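Local coordinates for PatF (Prochloron didemni, PDB 4BG2), which belongs to the prenyltransferase family of the cyanobactin pathways and probably takes part in patellamide biosynthesis, at residues A[137-142]-A[173-178]; A[113-118]-A[142-147]; A[152-157]-A[188-193]; A[47-52]-A[67-72]. One frame throughout, in Å; residues are numbered along the deposited sequence. Where two conformers were deposited one is given.

Contact 1: A[137-142]-A[173-178]; sequences YIHIKP and TMVIGF
Ile138 and Ile176 face each other as an antiparallel hydrogen-bonded pair, each using its N and its O on the other. Ile138 N donates to Ile176 O at 2.7 Å, almost straight (170°), and Ile176 N returns a bond to Ile138 O at 3.0 Å; both donors lie in the carbonyl plane. Each oxygen also takes a CA-H contact at 3.3 Å, Ile176 O from Tyr137 CA and Ile138 O from Val175 CA. Further along, Ile140 N reaches Met174 O at 3.0 Å, tilted 26° from the carbonyl plane. The outward backbone groups are paired too, Tyr137 with Thr120 and Met174 with Gly191, because both strands belong to a closed antiparallel barrel ringed by helices, as in the ABBA prenyltransferases. With CG anti to its carbonyl carbon (chi1 -73°), Tyr137 swings its ring across to the other strand, CD1 coming 3.6 Å from Gly177 CA and 3.7 Å from Val175 CG1. Replacing Tyr137 with alanine would probably uncover Gly177 and open a gap beside Val175. On the other face Ile138 CG1 meets the edge of the Phe178 ring at CE1 (3.7 Å), and Thr173 OG1 bonds to Leu169 O.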
loop_
_atom_site.group_PDB
_atom_site.type_symbol
_atom_site.label_atom_id
_atom_site.label_comp_id
_atom_site.label_asym_id
_atom_site.label_seq_id
_atom_site.Cartn_x
_atom_site.Cartn_y
_atom_site.Cartn_z
ATOM N N TYR A 137 0.760 -5.236 -4.062
ATOM C CA TYR A 137 -0.288 -4.469 -4.678
ATOM C C TYR A 137 -0.169 -4.594 -6.184
ATOM O O TYR A 137 0.927 -4.501 -6.719
ATOM C CB TYR A 137 -0.172 -2.989 -4.272
ATOM C CG TYR A 137 -0.571 -2.710 -2.847
ATOM C CD1 TYR A 137 -1.910 -2.754 -2.474
ATOM C CD2 TYR A 137 0.375 -2.368 -1.877
ATOM C CE1 TYR A 137 -2.304 -2.475 -1.176
ATOM C CE2 TYR A 137 -0.019 -2.096 -0.569
ATOM C CZ TYR A 137 -1.364 -2.152 -0.237
ATOM O OH TYR A 137 -1.786 -1.888 1.036
ATOM N N ILE A 138 -1.308 -4.754 -6.850
ATOM C CA ILE A 138 -1.385 -4.664 -8.287
ATOM C C ILE A 138 -1.916 -3.269 -8.627
ATOM O O ILE A 138 -3.006 -2.893 -8.199
ATOM C CB ILE A 138 -2.372 -5.706 -8.861
ATOM C CG1 ILE A 138 -2.086 -7.102 -8.322
ATOM C CG2 ILE A 138 -2.398 -5.679 -10.388
ATOM C CD1 ILE A 138 -0.800 -7.698 -8.778
ATOM N N HIS A 139 -1.170 -2.519 -9.425
ATOM C CA HIS A 139 -1.612 -1.208 -9.893
ATOM C C HIS A 139 -2.148 -1.293 -11.314
ATOM O O HIS A 139 -1.439 -1.685 -12.225
ATOM C CB HIS A 139 -0.476 -0.211 -9.824
ATOM C CG HIS A 139 -0.090 0.124 -8.431
ATOM N ND1 HIS A 139 -0.875 0.907 -7.616
ATOM C CD2 HIS A 139 0.991 -0.220 -7.694
ATOM C CE1 HIS A 139 -0.288 1.040 -6.439
ATOM N NE2 HIS A 139 0.838 0.351 -6.456
ATOM N N ILE A 140 -3.413 -0.915 -11.465
ATOM C CA ILE A 140 -4.152 -1.070 -12.699
ATOM C C ILE A 140 -4.087 0.240 -13.465
ATOM O O ILE A 140 -4.029 1.299 -12.851
ATOM C CB ILE A 140 -5.617 -1.433 -12.371
ATOM C CG1 ILE A 140 -5.663 -2.742 -11.577
ATOM C CG2 ILE A 140 -6.455 -1.555 -13.625
ATOM C CD1 ILE A 140 -6.958 -2.948 -10.825
ATOM N N LYS A 141 -4.087 0.166 -14.801
ATOM C CA LYS A 141 -4.053 1.370 -15.632
ATOM C C LYS A 141 -5.369 2.106 -15.447
ATOM O O LYS A 141 -6.427 1.502 -15.600
ATOM C CB LYS A 141 -3.823 1.021 -17.103
ATOM C CG LYS A 141 -2.436 0.473 -17.380
ATOM C CD LYS A 141 -2.175 0.316 -18.866
ATOM C CE LYS A 141 -0.801 -0.274 -19.115
ATOM N NZ LYS A 141 -0.650 -0.727 -20.528
ATOM N N PRO A 142 -5.314 3.400 -15.088
ATOM C CA PRO A 142 -6.551 4.161 -14.829
ATOM C C PRO A 142 -7.510 4.296 -15.992
ATOM O O PRO A 142 -8.714 4.378 -15.759
ATOM C CB PRO A 142 -6.031 5.539 -14.435
ATOM C CG PRO A 142 -4.729 5.247 -13.793
ATOM C CD PRO A 142 -4.137 4.148 -14.633
ATOM N N THR A 173 -12.120 0.149 -9.173
ATOM C CA THR A 173 -10.952 -0.503 -8.552
ATOM C C THR A 173 -9.733 -0.168 -9.379
ATOM O O THR A 173 -9.660 -0.469 -10.563
ATOM C CB THR A 173 -11.151 -2.029 -8.395
ATOM O OG1 THR A 173 -12.120 -2.256 -7.381
ATOM C CG2 THR A 173 -9.869 -2.746 -7.980
HETATM N N MSE A 174 -8.776 0.492 -8.744
HETATM C CA MSE A 174 -7.526 0.861 -9.401
HETATM C C MSE A 174 -6.327 0.171 -8.775
HETATM O O MSE A 174 -5.272 0.139 -9.364
HETATM C CB MSE A 174 -7.356 2.370 -9.284
HETATM C CG MSE A 174 -6.804 3.008 -10.546
HETATM SE SE MSE A 174 -6.784 4.972 -10.201
HETATM C CE MSE A 174 -5.177 4.959 -9.056
ATOM N N VAL A 175 -6.486 -0.353 -7.572
ATOM C CA VAL A 175 -5.439 -1.106 -6.905
ATOM C C VAL A 175 -6.073 -2.363 -6.301
ATOM O O VAL A 175 -7.166 -2.317 -5.743
ATOM C CB VAL A 175 -4.769 -0.309 -5.742
ATOM C CG1 VAL A 175 -3.497 -0.999 -5.297
ATOM C CG2 VAL A 175 -4.458 1.123 -6.117
ATOM N N ILE A 176 -5.350 -3.472 -6.369
ATOM C CA ILE A 176 -5.723 -4.696 -5.673
ATOM C C ILE A 176 -4.573 -5.123 -4.765
ATOM O O ILE A 176 -3.433 -5.247 -5.204
ATOM C CB ILE A 176 -6.060 -5.819 -6.663
ATOM C CG1 ILE A 176 -7.224 -5.392 -7.559
ATOM C CG2 ILE A 176 -6.395 -7.101 -5.910
ATOM C CD1 ILE A 176 -7.345 -6.222 -8.826
ATOM N N GLY A 177 -4.881 -5.308 -3.480
ATOM C CA GLY A 177 -3.916 -5.710 -2.463
ATOM C C GLY A 177 -4.052 -7.183 -2.110
ATOM O O GLY A 177 -5.158 -7.708 -2.027
ATOM N N PHE A 178 -2.913 -7.845 -1.940
ATOM C CA PHE A 178 -2.876 -9.215 -1.448
ATOM C C PHE A 178 -1.949 -9.203 -0.259
ATOM O O PHE A 178 -0.776 -8.862 -0.414
ATOM C CB PHE A 178 -2.303 -10.141 -2.523
ATOM C CG PHE A 178 -3.157 -10.238 -3.741
ATOM C CD1 PHE A 178 -2.977 -9.349 -4.799
ATOM C CD2 PHE A 178 -4.139 -11.218 -3.853
ATOM C CE1 PHE A 178 -3.741 -9.456 -5.935
ATOM C CE2 PHE A 178 -4.901 -11.333 -4.996
ATOM C CZ PHE A 178 -4.710 -10.445 -6.037
#

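Contact 2: A[113-118]-A[142-147]; sequences SRKIIN and PEEDTE
Lys115 lays its aliphatic chain across the stem of Glu144 at about a right angle, with Lys115 CG 3.8 Å from Glu144 CB. Nearer the backbone, Lys115 CB rests on the methyl of Thr146, 3.9 Å from its CG2. Chi1 of -59° sets CG anti to the carbonyl carbon, and the chain then runs out fully extended, which carries the amino group past Glu144 to the next peptide. There NZ donates to Asp145 O at 2.8 Å, nearly along the C=O axis (C=O...N 167°). A salt bridge to Glu148 gives the same amino group a second partner, this time on the helix that follows. Glu144 OE1 stays 4.9 Å from Lys115 NZ, too far for a contact, although its charge probably still adds to the negative surroundings of the lysine. The piece being gripped is the loop between strand 133-140 and helix 147-157, and what grips it is the entry to strand 116-124. That entry is shaped by an ST turn, in which Ser113 OG accepts from Lys115 N at 3.0 Å, and then by a classic beta bulge, Ile117 and Asn118 both facing His139. Thr146 occupies the N-cap position of the helix without a capping bond from its side chain; its OG1 is bonded to Lys204 instead. Asp145 OD1 forms a salt bridge with Arg171 and receives a weak bond from Glu147 N. At the solvent-facing edge Ile117 CD1 brushes the ring of Pro142, 4.3 Å from CD.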
loop_
_atom_site.group_PDB
_atom_site.type_symbol
_atom_site.label_atom_id
_atom_site.label_comp_id
_atom_site.label_asym_id
_atom_site.label_seq_id
_atom_site.Cartn_x
_atom_site.Cartn_y
_atom_site.Cartn_z
ATOM N N SER A 113 -2.474 -9.761 -19.349
ATOM C CA SER A 113 -3.258 -8.514 -19.395
ATOM C C SER A 113 -2.361 -7.354 -19.793
ATOM O O SER A 113 -1.225 -7.294 -19.370
ATOM C CB SER A 113 -3.895 -8.190 -18.056
ATOM O OG SER A 113 -4.602 -6.969 -18.158
ATOM N N ARG A 114 -2.896 -6.455 -20.619
ATOM C CA ARG A 114 -2.233 -5.200 -20.994
ATOM C C ARG A 114 -2.823 -4.015 -20.221
ATOM O O ARG A 114 -2.577 -2.864 -20.561
ATOM C CB ARG A 114 -2.397 -4.931 -22.493
ATOM C CG ARG A 114 -1.894 -6.048 -23.396
ATOM C CD ARG A 114 -2.127 -5.734 -24.873
ATOM N NE ARG A 114 -2.022 -6.912 -25.737
ATOM C CZ ARG A 114 -1.813 -6.874 -27.058
ATOM N NH1 ARG A 114 -1.693 -5.718 -27.707
ATOM N NH2 ARG A 114 -1.728 -8.010 -27.741
ATOM N N LYS A 115 -3.574 -4.298 -19.160
ATOM C CA LYS A 115 -4.230 -3.258 -18.359
ATOM C C LYS A 115 -3.645 -3.077 -16.969
ATOM O O LYS A 115 -4.212 -2.357 -16.143
ATOM C CB LYS A 115 -5.709 -3.584 -18.277
ATOM C CG LYS A 115 -6.347 -3.643 -19.661
ATOM C CD LYS A 115 -7.718 -4.276 -19.609
ATOM C CE LYS A 115 -8.390 -4.221 -20.952
ATOM N NZ LYS A 115 -9.835 -4.463 -20.737
ATOM N N ILE A 116 -2.491 -3.699 -16.736
ATOM C CA ILE A 116 -1.809 -3.670 -15.455
ATOM C C ILE A 116 -0.473 -2.946 -15.639
ATOM O O ILE A 116 0.292 -3.251 -16.562
ATOM C CB ILE A 116 -1.594 -5.105 -14.898
ATOM C CG1 ILE A 116 -2.943 -5.766 -14.649
ATOM C CG2 ILE A 116 -0.813 -5.076 -13.595
ATOM C CD1 ILE A 116 -2.888 -7.237 -14.293
ATOM N N ILE A 117 -0.205 -1.980 -14.760
ATOM C CA ILE A 117 1.045 -1.231 -14.777
ATOM C C ILE A 117 2.158 -2.073 -14.181
ATOM O O ILE A 117 3.200 -2.265 -14.794
ATOM C CB ILE A 117 0.946 0.097 -13.976
ATOM C CG1 ILE A 117 -0.089 1.030 -14.608
ATOM C CG2 ILE A 117 2.294 0.794 -13.942
ATOM C CD1 ILE A 117 -0.432 2.241 -13.758
ATOM N N ASN A 118 1.927 -2.573 -12.983
ATOM C CA ASN A 118 2.931 -3.343 -12.264
ATOM C C ASN A 118 2.312 -3.970 -11.052
ATOM O O ASN A 118 1.134 -3.748 -10.749
ATOM C CB ASN A 118 4.117 -2.464 -11.844
ATOM C CG ASN A 118 3.753 -1.399 -10.802
ATOM O OD1 ASN A 118 2.947 -1.612 -9.899
ATOM N ND2 ASN A 118 4.413 -0.270 -10.890
ATOM N N PRO A 142 -5.314 3.400 -15.088
ATOM C CA PRO A 142 -6.551 4.161 -14.829
ATOM C C PRO A 142 -7.510 4.296 -15.992
ATOM O O PRO A 142 -8.714 4.378 -15.759
ATOM C CB PRO A 142 -6.031 5.539 -14.435
ATOM C CG PRO A 142 -4.729 5.247 -13.793
ATOM C CD PRO A 142 -4.137 4.148 -14.633
ATOM N N GLU A 143 -6.990 4.336 -17.224
ATOM C CA GLU A 143 -7.806 4.636 -18.408
ATOM C C GLU A 143 -8.247 3.408 -19.199
ATOM O O GLU A 143 -8.694 3.528 -20.334
ATOM C CB GLU A 143 -7.059 5.609 -19.334
ATOM C CG GLU A 143 -7.010 7.018 -18.777
ATOM C CD GLU A 143 -8.377 7.687 -18.804
ATOM O OE1 GLU A 143 -8.897 7.937 -19.925
ATOM O OE2 GLU A 143 -8.927 7.953 -17.701
ATOM N N GLU A 144 -8.141 2.232 -18.597
ATOM C CA GLU A 144 -8.654 1.021 -19.219
ATOM C C GLU A 144 -9.951 0.618 -18.521
ATOM O O GLU A 144 -10.156 0.951 -17.346
ATOM C CB GLU A 144 -7.619 -0.106 -19.116
ATOM C CG GLU A 144 -6.288 0.186 -19.793
ATOM C CD GLU A 144 -6.335 0.098 -21.312
ATOM O OE1 GLU A 144 -7.303 -0.448 -21.884
ATOM O OE2 GLU A 144 -5.387 0.589 -21.956
ATOM N N ASP A 145 -10.820 -0.084 -19.246
ATOM C CA ASP A 145 -11.971 -0.754 -18.654
ATOM C C ASP A 145 -11.431 -2.040 -18.039
ATOM O O ASP A 145 -10.978 -2.932 -18.759
ATOM C CB ASP A 145 -13.050 -1.054 -19.704
ATOM C CG ASP A 145 -14.160 -1.964 -19.173
ATOM O OD1 ASP A 145 -14.385 -2.007 -17.943
ATOM O OD2 ASP A 145 -14.821 -2.633 -19.998
ATOM N N THR A 146 -11.467 -2.118 -16.708
ATOM C CA THR A 146 -10.762 -3.160 -15.989
ATOM C C THR A 146 -11.687 -4.001 -15.121
ATOM O O THR A 146 -11.252 -4.610 -14.141
ATOM C CB THR A 146 -9.616 -2.556 -15.166
ATOM O OG1 THR A 146 -10.118 -1.526 -14.305
ATOM C CG2 THR A 146 -8.581 -1.957 -16.110
ATOM N N GLU A 147 -12.951 -4.083 -15.536
ATOM C CA GLU A 147 -13.932 -4.962 -14.903
ATOM C C GLU A 147 -13.486 -6.416 -14.749
ATOM O O GLU A 147 -13.738 -7.004 -13.693
ATOM C CB GLU A 147 -15.273 -4.934 -15.638
ATOM C CG GLU A 147 -16.200 -3.866 -15.100
ATOM C CD GLU A 147 -17.649 -4.092 -15.452
ATOM O OE1 GLU A 147 -18.145 -5.203 -15.208
ATOM O OE2 GLU A 147 -18.301 -3.155 -15.953
#

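Contact 3: A[152-157]-A[188-193]; sequences TALVLD and VDLGPC
A helix lying on the outer wall of the barrel makes this contact: segment 152-157 of helix 147-157 runs over strand segment 188-193, their axes 8.2 Å apart at closest and the directions 142° apart. Val188 and Leu190, on the helix-facing side of the strand, carry it. Leu190 pushes its forked end against one turn of helix. Its CD1 lies 4.0 Å from Ala153 CB and equally close to Asp157 CB, while CD2, still beside Ala153, meets Leu154 CD1 at 3.9 Å, the two leucines crossing at about a right angle. With an alanine in place of Leu190, a gap would probably open under that turn, taking from Leu154 its partner on the strand and leaving Ala153 with Val188 there. Val188, with CG1 anti to its backbone N (chi1 -179°), rests that methyl against Ala153 O and turns CG2 toward Leu156 CB, 4.3 Å away. The polar link runs through a water, which donates to Asp157 OD1 at 2.7 Å and accepts from Val188 N at 3.0 Å. Asp157 OD1 and Val188 O are both acceptors, 3.4 Å apart; Ser235 OG is hydrogen-bonded to each of them. The carboxylate is held from several further directions, OD1 by Lys236 N and OD2 by Gly159 N and Tyr161 OH. Asp189 points away from the helix and pairs with Arg187 and Arg238. Val188 and Leu190 turned to a covering helix, with the charged Asp189 between them turned away, are consistent with the ABBA prenyltransferase barrel, in which helices surround an antiparallel sheet with a polar interior.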
loop_
_atom_site.group_PDB
_atom_site.type_symbol
_atom_site.label_atom_id
_atom_site.label_comp_id
_atom_site.label_asym_id
_atom_site.label_seq_id
_atom_site.Cartn_x
_atom_site.Cartn_y
_atom_site.Cartn_z
ATOM N N THR A 152 -12.172 -10.954 -11.005
ATOM C CA THR A 152 -11.282 -11.987 -10.489
ATOM C C THR A 152 -10.941 -11.716 -9.023
ATOM O O THR A 152 -11.074 -12.605 -8.182
ATOM C CB THR A 152 -9.994 -12.035 -11.295
ATOM O OG1 THR A 152 -10.296 -12.236 -12.686
ATOM C CG2 THR A 152 -9.083 -13.153 -10.780
ATOM N N ALA A 153 -10.535 -10.479 -8.708
ATOM C CA ALA A 153 -10.215 -10.099 -7.310
ATOM C C ALA A 153 -11.415 -10.282 -6.385
ATOM O O ALA A 153 -11.287 -10.811 -5.273
ATOM C CB ALA A 153 -9.713 -8.654 -7.240
ATOM N N LEU A 154 -12.582 -9.844 -6.853
ATOM C CA LEU A 154 -13.820 -9.948 -6.083
ATOM C C LEU A 154 -14.175 -11.407 -5.781
ATOM O O LEU A 154 -14.599 -11.733 -4.682
ATOM C CB LEU A 154 -14.969 -9.287 -6.860
ATOM C CG LEU A 154 -16.167 -8.729 -6.119
ATOM C CD1 LEU A 154 -15.791 -7.669 -5.104
ATOM C CD2 LEU A 154 -17.142 -8.151 -7.141
ATOM N N VAL A 155 -14.011 -12.273 -6.769
ATOM C CA VAL A 155 -14.196 -13.714 -6.573
ATOM C C VAL A 155 -13.215 -14.281 -5.552
ATOM O O VAL A 155 -13.603 -15.033 -4.674
ATOM C CB VAL A 155 -14.010 -14.478 -7.903
ATOM C CG1 VAL A 155 -13.806 -15.971 -7.661
ATOM C CG2 VAL A 155 -15.201 -14.229 -8.810
ATOM N N LEU A 156 -11.943 -13.916 -5.667
ATOM C CA LEU A 156 -10.934 -14.395 -4.714
ATOM C C LEU A 156 -11.188 -13.836 -3.324
ATOM O O LEU A 156 -10.915 -14.503 -2.335
ATOM C CB LEU A 156 -9.521 -14.023 -5.185
ATOM C CG LEU A 156 -9.112 -14.581 -6.549
ATOM C CD1 LEU A 156 -7.750 -14.054 -6.970
ATOM C CD2 LEU A 156 -9.151 -16.109 -6.528
ATOM N N ASP A 157 -11.710 -12.610 -3.242
ATOM C CA ASP A 157 -12.061 -12.026 -1.950
ATOM C C ASP A 157 -13.261 -12.759 -1.377
ATOM O O ASP A 157 -13.298 -13.056 -0.186
ATOM C CB ASP A 157 -12.387 -10.544 -2.105
ATOM C CG ASP A 157 -12.981 -9.936 -0.857
ATOM O OD1 ASP A 157 -12.268 -9.849 0.178
ATOM O OD2 ASP A 157 -14.159 -9.506 -0.910
ATOM N N VAL A 188 -7.410 -10.262 0.507
ATOM C CA VAL A 188 -7.492 -9.555 -0.741
ATOM C C VAL A 188 -8.233 -8.231 -0.440
ATOM O O VAL A 188 -9.322 -8.241 0.112
ATOM C CB VAL A 188 -8.261 -10.376 -1.808
ATOM C CG1 VAL A 188 -8.332 -9.644 -3.126
ATOM C CG2 VAL A 188 -7.613 -11.736 -2.021
ATOM N N ASP A 189 -7.607 -7.117 -0.819
ATOM C CA ASP A 189 -8.164 -5.790 -0.683
ATOM C C ASP A 189 -8.536 -5.264 -2.077
ATOM O O ASP A 189 -7.700 -5.239 -2.961
ATOM C CB ASP A 189 -7.122 -4.849 -0.050
ATOM C CG ASP A 189 -7.121 -4.894 1.478
ATOM O OD1 ASP A 189 -8.090 -5.415 2.088
ATOM O OD2 ASP A 189 -6.141 -4.413 2.080
ATOM N N LEU A 190 -9.787 -4.843 -2.262
ATOM C CA LEU A 190 -10.213 -4.140 -3.479
ATOM C C LEU A 190 -10.231 -2.646 -3.257
ATOM O O LEU A 190 -10.834 -2.164 -2.297
ATOM C CB LEU A 190 -11.584 -4.611 -3.952
ATOM C CG LEU A 190 -11.455 -5.833 -4.863
ATOM C CD1 LEU A 190 -11.544 -7.084 -4.013
ATOM C CD2 LEU A 190 -12.483 -5.842 -5.987
ATOM N N GLY A 191 -9.546 -1.925 -4.142
ATOM C CA GLY A 191 -9.169 -0.538 -3.886
ATOM C C GLY A 191 -9.696 0.415 -4.931
ATOM O O GLY A 191 -8.945 0.863 -5.784
ATOM N N PRO A 192 -11.000 0.697 -4.894
ATOM C CA PRO A 192 -11.495 1.773 -5.718
ATOM C C PRO A 192 -10.883 3.119 -5.314
ATOM O O PRO A 192 -10.657 3.375 -4.126
ATOM C CB PRO A 192 -13.005 1.756 -5.454
ATOM C CG PRO A 192 -13.136 1.161 -4.120
ATOM C CD PRO A 192 -12.071 0.089 -4.103
ATOM N N CYS A 193 -10.599 3.946 -6.311
ATOM C CA CYS A 193 -10.011 5.263 -6.106
ATOM C C CYS A 193 -10.767 6.339 -6.878
ATOM O O CYS A 193 -11.405 6.043 -7.888
ATOM C CB CYS A 193 -8.572 5.270 -6.575
ATOM S SG CYS A 193 -7.515 4.195 -5.609
HETATM O O HOH W 1 -10.158 -11.007 1.502
#

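Contact 4: A[47-52]-A[67-72]; sequences SCSVES and EVCNNQ
Glu51 N donates to Glu67 O at 2.7 Å in a nearly straight bond (170°), and Glu67 N answers with a bond to Glu51 O at 2.8 Å. Two residues along, Ser49 and Cys69 form the next hydrogen-bonded pair of this antiparallel hairpin: Ser49 N reaches Cys69 O at 2.9 Å, and Cys69 N returns a longer bond to Ser49 O. The ladder runs on past the strand ends, where Ser47 O accepts from Asn71 N at 2.9 Å and also meets Asn70 CA through a CA-H contact. Gln72, with CG anti to its carbonyl carbon (chi1 -65°) and the chain extended beyond it, brings OE1 to Ser47 N at 2.9 Å; the donor sits above the amide plane, 71° out of it. An Asx turn holds this end in shape, Asn70 OD1 accepting from Gln72 N at 2.7 Å. Between the polar pairs, Val50 and Val68 lie side by side pointing the same way, CG2 to CG2 4.1 Å, and Val68 CG1 also touches Cys48 CB. On the other face Ser49 bonds to Asp301 and Glu51 to Tyr246. The hairpin is flanked by strand 295-303 beyond strand 48-57 and by strand 116-124 beyond strand 60-70, while helix 3-25 packs against it through Arg15 on Cys48 and Arg11 on Ser47 and Gln72.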
loop_
_atom_site.group_PDB
_atom_site.type_symbol
_atom_site.label_atom_id
_atom_site.label_comp_id
_atom_site.label_asym_id
_atom_site.label_seq_id
_atom_site.Cartn_x
_atom_site.Cartn_y
_atom_site.Cartn_z
ATOM N N SER A 47 14.040 2.977 -11.951
ATOM C CA SER A 47 13.819 3.869 -10.832
ATOM C C SER A 47 12.618 3.358 -10.048
ATOM O O SER A 47 11.587 3.026 -10.638
ATOM C CB SER A 47 13.547 5.279 -11.359
ATOM O OG SER A 47 13.377 6.190 -10.294
ATOM N N CYS A 48 12.759 3.319 -8.727
ATOM C CA CYS A 48 11.719 2.863 -7.824
ATOM C C CYS A 48 11.221 3.955 -6.893
ATOM O O CYS A 48 11.932 4.907 -6.587
ATOM C CB CYS A 48 12.252 1.723 -6.969
ATOM S SG CYS A 48 12.448 0.161 -7.869
ATOM N N SER A 49 9.988 3.789 -6.441
ATOM C CA SER A 49 9.476 4.534 -5.310
ATOM C C SER A 49 9.411 3.612 -4.099
ATOM O O SER A 49 9.104 2.420 -4.222
ATOM C CB SER A 49 8.112 5.155 -5.632
ATOM O OG SER A 49 7.074 4.315 -5.197
ATOM N N VAL A 50 9.767 4.137 -2.938
ATOM C CA VAL A 50 9.677 3.393 -1.703
ATOM C C VAL A 50 8.631 4.055 -0.848
ATOM O O VAL A 50 8.757 5.252 -0.526
ATOM C CB VAL A 50 11.008 3.371 -0.930
ATOM C CG1 VAL A 50 10.845 2.611 0.383
ATOM C CG2 VAL A 50 12.124 2.782 -1.778
ATOM N N GLU A 51 7.574 3.318 -0.529
ATOM C CA GLU A 51 6.488 3.849 0.298
ATOM C C GLU A 51 6.582 3.208 1.653
ATOM O O GLU A 51 6.222 2.037 1.811
ATOM C CB GLU A 51 5.102 3.565 -0.303
ATOM C CG GLU A 51 3.980 4.358 0.382
ATOM C CD GLU A 51 2.630 4.299 -0.352
ATOM O OE1 GLU A 51 2.356 3.283 -1.004
ATOM O OE2 GLU A 51 1.814 5.260 -0.251
ATOM N N SER A 52 7.111 3.947 2.614
ATOM C CA SER A 52 7.235 3.474 3.982
ATOM C C SER A 52 5.987 3.903 4.777
ATOM O O SER A 52 5.349 4.894 4.454
ATOM C CB SER A 52 8.492 4.058 4.642
ATOM O OG SER A 52 9.667 3.855 3.867
ATOM N N GLU A 67 6.369 -0.594 0.831
ATOM C CA GLU A 67 5.982 -1.033 -0.506
ATOM C C GLU A 67 6.958 -0.380 -1.484
ATOM O O GLU A 67 7.141 0.829 -1.461
ATOM C CB GLU A 67 4.562 -0.580 -0.898
ATOM C CG GLU A 67 3.408 -1.097 -0.104
ATOM C CD GLU A 67 3.425 -2.594 0.056
ATOM O OE1 GLU A 67 3.730 -3.435 -0.939
ATOM O OE2 GLU A 67 3.106 -2.849 1.215
ATOM N N VAL A 68 7.559 -1.196 -2.355
ATOM C CA VAL A 68 8.476 -0.733 -3.362
ATOM C C VAL A 68 8.012 -1.154 -4.749
ATOM O O VAL A 68 7.584 -2.311 -4.981
ATOM C CB VAL A 68 9.869 -1.302 -3.090
ATOM C CG1 VAL A 68 10.863 -0.816 -4.150
ATOM C CG2 VAL A 68 10.340 -0.885 -1.705
ATOM N N CYS A 69 8.094 -0.235 -5.696
ATOM C CA CYS A 69 7.883 -0.621 -7.087
ATOM C C CYS A 69 8.576 0.312 -8.053
ATOM O O CYS A 69 8.905 1.454 -7.722
ATOM C CB CYS A 69 6.390 -0.681 -7.422
ATOM S SG CYS A 69 5.542 0.928 -7.400
ATOM N N ASN A 70 8.751 -0.193 -9.270
ATOM C CA ASN A 70 9.252 0.599 -10.356
ATOM C C ASN A 70 8.227 1.676 -10.684
ATOM O O ASN A 70 7.030 1.418 -10.722
ATOM C CB ASN A 70 9.546 -0.294 -11.569
ATOM C CG ASN A 70 10.068 0.491 -12.736
ATOM O OD1 ASN A 70 9.328 1.248 -13.364
ATOM N ND2 ASN A 70 11.355 0.345 -13.022
ATOM N N ASN A 71 8.705 2.891 -10.869
ATOM C CA ASN A 71 7.837 4.038 -11.055
ATOM C C ASN A 71 7.996 4.616 -12.451
ATOM O O ASN A 71 7.548 5.716 -12.694
ATOM C CB ASN A 71 8.089 5.093 -9.954
ATOM C CG ASN A 71 9.508 5.662 -9.969
ATOM O OD1 ASN A 71 10.211 5.652 -10.986
ATOM N ND2 ASN A 71 9.918 6.200 -8.838
ATOM N N GLN A 72 8.630 3.859 -13.355
ATOM C CA GLN A 72 8.817 4.261 -14.752
ATOM C C GLN A 72 7.991 3.392 -15.712
ATOM O O GLN A 72 8.501 2.415 -16.266
ATOM C CB GLN A 72 10.279 4.091 -15.164
ATOM C CG GLN A 72 11.291 4.959 -14.461
ATOM C CD GLN A 72 12.692 4.505 -14.802
ATOM O OE1 GLN A 72 13.026 3.329 -14.643
ATOM N NE2 GLN A 72 13.513 5.423 -15.292
#

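Overall arrangement
From the N terminus, contact 4 comes first, closing the short hairpin of strands 48-57 and 60-70 before any other contact opens. Two helices later, contact 2 opens at 113-118 and closes at 142-147, round the next pair of strands. Contact 1 opens before that closure, shares Pro142 with it, and closes at 173-178 after a largely helical excursion, so the two cross. Contact 3 in turn crosses contact 1: it starts in the first helix of that excursion and ends on strand 186-194, in series with contact 2. Contacts 1 and 4 pair strands of one barrel; contacts 2 and 3 fasten helix 147-157 and its approach to the barrel.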